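Local atomic coordinates of glucose dehydrogenase (Haloferax mediterranei, PDB entry 2B5W), a protein that oxidises D-glucose to D-glucono-1,5-lactone, and several other aldose sugars likewise, using zinc and NADP(+), or less readily NAD(+). Residues 64-69 with 80-85. The protein carries 1 engineered substitution. Sequence-based numbering, arbitrary orientation.
Sequences EAVGVV and GDIVVP. With ZN (zinc ion), chain B.
Gly67 N donates to Val83 O at 2.9 Å, and the CA-H of Val66 makes a weaker contact with the same oxygen, CA to O 3.4 Å. This belongs to an antiparallel beta hairpin in the GroES-like domain of this member of the zinc-containing alcohol dehydrogenase family. The return bond, Val83 N to Gly67 O, closes the hydrogen-bonded pair. Toward the turn, Val69 N donates to Asp81 O and Gly80 N to Val69 O; Asp81 turns its OD2 to Glu78 N. Ile82 and Val68 share one face of the sheet. Ile82 CG2, anti to its own backbone N, meets Val66 CG2 at 3.6 Å, while its CD1 lies 4.0 Å from Val68 CB. An alanine at Ile82 would probably leave Val66 CG2 and Val68 CB without these neighbours and open a gap beside them. Val83 lies on the other face, and Val69, turned toward the second strand, crosses it at about a right angle, CG2 to CG1 3.9 Å. Ala65 O has no polar partner and is lined by Val84 and the Pro85 ring. Beyond it, Glu64 joins engineered Cys38 and His63 on the catalytic zinc, its extended chain placing OE2 1.9 Å from the metal while OE1 pairs with Lys349 NZ.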
loop_
_atom_site.group_PDB
_atom_site.type_symbol
_atom_site.label_atom_id
_atom_site.label_comp_id
_atom_site.label_asym_id
_atom_site.label_seq_id
_atom_site.Cartn_x
_atom_site.Cartn_y
_atom_site.Cartn_z
ATOM N N GLU A 64 17.359 -18.777 11.125
ATOM C CA GLU A 64 17.002 -19.591 9.943
ATOM C C GLU A 64 17.441 -21.055 10.140
ATOM O O GLU A 64 18.524 -21.466 9.674
ATOM C CB GLU A 64 17.729 -19.048 8.729
ATOM C CG GLU A 64 17.607 -17.576 8.466
ATOM C CD GLU A 64 18.434 -17.131 7.292
ATOM O OE1 GLU A 64 19.159 -17.965 6.706
ATOM O OE2 GLU A 64 18.302 -15.977 6.922
ATOM N N ALA A 65 16.600 -21.883 10.733
ATOM C CA ALA A 65 17.023 -23.164 11.203
ATOM C C ALA A 65 16.248 -24.291 10.606
ATOM O O ALA A 65 15.094 -24.100 10.224
ATOM C CB ALA A 65 16.894 -23.260 12.708
ATOM N N VAL A 66 16.896 -25.450 10.534
ATOM C CA VAL A 66 16.228 -26.716 10.266
ATOM C C VAL A 66 16.807 -27.750 11.214
ATOM O O VAL A 66 18.007 -27.763 11.473
ATOM C CB VAL A 66 16.339 -27.145 8.758
ATOM C CG1 VAL A 66 17.778 -27.250 8.270
ATOM C CG2 VAL A 66 15.602 -28.421 8.510
ATOM N N GLY A 67 15.948 -28.591 11.773
ATOM C CA GLY A 67 16.375 -29.595 12.702
ATOM C C GLY A 67 15.519 -30.832 12.632
ATOM O O GLY A 67 14.594 -30.882 11.811
ATOM N N VAL A 68 15.869 -31.807 13.466
ATOM C CA VAL A 68 15.148 -33.072 13.547
ATOM C C VAL A 68 14.586 -33.175 14.988
ATOM O O VAL A 68 15.286 -32.944 15.967
ATOM C CB VAL A 68 16.036 -34.258 13.115
ATOM C CG1 VAL A 68 17.319 -34.308 13.854
ATOM C CG2 VAL A 68 15.304 -35.582 13.285
ATOM N N VAL A 69 13.309 -33.540 15.107
ATOM C CA VAL A 69 12.674 -33.696 16.407
ATOM C C VAL A 69 13.278 -34.937 17.037
ATOM O O VAL A 69 13.304 -36.014 16.423
ATOM C CB VAL A 69 11.138 -33.870 16.289
ATOM C CG1 VAL A 69 10.529 -34.253 17.676
ATOM C CG2 VAL A 69 10.497 -32.613 15.754
ATOM N N GLY A 80 12.092 -37.958 14.715
ATOM C CA GLY A 80 12.615 -37.989 13.371
ATOM C C GLY A 80 12.013 -36.989 12.385
ATOM O O GLY A 80 12.552 -36.883 11.260
ATOM N N ASP A 81 10.940 -36.270 12.736
ATOM C CA ASP A 81 10.346 -35.249 11.869
ATOM C C ASP A 81 11.370 -34.139 11.598
ATOM O O ASP A 81 12.124 -33.746 12.499
ATOM C CB ASP A 81 9.160 -34.565 12.490
ATOM C CG ASP A 81 7.929 -35.421 12.509
ATOM O OD1 ASP A 81 7.981 -36.540 11.939
ATOM O OD2 ASP A 81 6.887 -35.015 13.078
ATOM N N ILE A 82 11.395 -33.666 10.365
ATOM C CA ILE A 82 12.239 -32.519 9.991
ATOM C C ILE A 82 11.382 -31.279 10.127
ATOM O O ILE A 82 10.293 -31.155 9.515
ATOM C CB ILE A 82 12.788 -32.645 8.534
ATOM C CG1 ILE A 82 13.520 -33.962 8.302
ATOM C CG2 ILE A 82 13.723 -31.500 8.213
ATOM C CD1 ILE A 82 14.549 -34.282 9.353
ATOM N N VAL A 83 11.867 -30.325 10.925
ATOM C CA VAL A 83 11.132 -29.121 11.236
ATOM C C VAL A 83 11.946 -27.841 11.088
ATOM O O VAL A 83 13.168 -27.852 11.271
ATOM C CB VAL A 83 10.571 -29.187 12.689
ATOM C CG1 VAL A 83 9.514 -30.281 12.817
ATOM C CG2 VAL A 83 11.678 -29.429 13.716
ATOM N N VAL A 84 11.254 -26.767 10.740
ATOM C CA VAL A 84 11.771 -25.421 10.729
ATOM C C VAL A 84 10.966 -24.602 11.733
ATOM O O VAL A 84 9.737 -24.528 11.639
ATOM C CB VAL A 84 11.631 -24.798 9.310
ATOM C CG1 VAL A 84 11.974 -23.355 9.337
ATOM C CG2 VAL A 84 12.502 -25.564 8.308
ATOM N N PRO A 85 11.628 -23.944 12.673
ATOM C CA PRO A 85 10.912 -23.086 13.629
ATOM C C PRO A 85 10.609 -21.705 13.064
ATOM O O PRO A 85 11.442 -21.102 12.349
ATOM C CB PRO A 85 11.930 -22.945 14.793
ATOM C CG PRO A 85 13.257 -23.012 14.103
ATOM C CD PRO A 85 13.085 -23.988 12.938
HETATM ZN ZN ZN B . 17.713 -14.458 7.832
#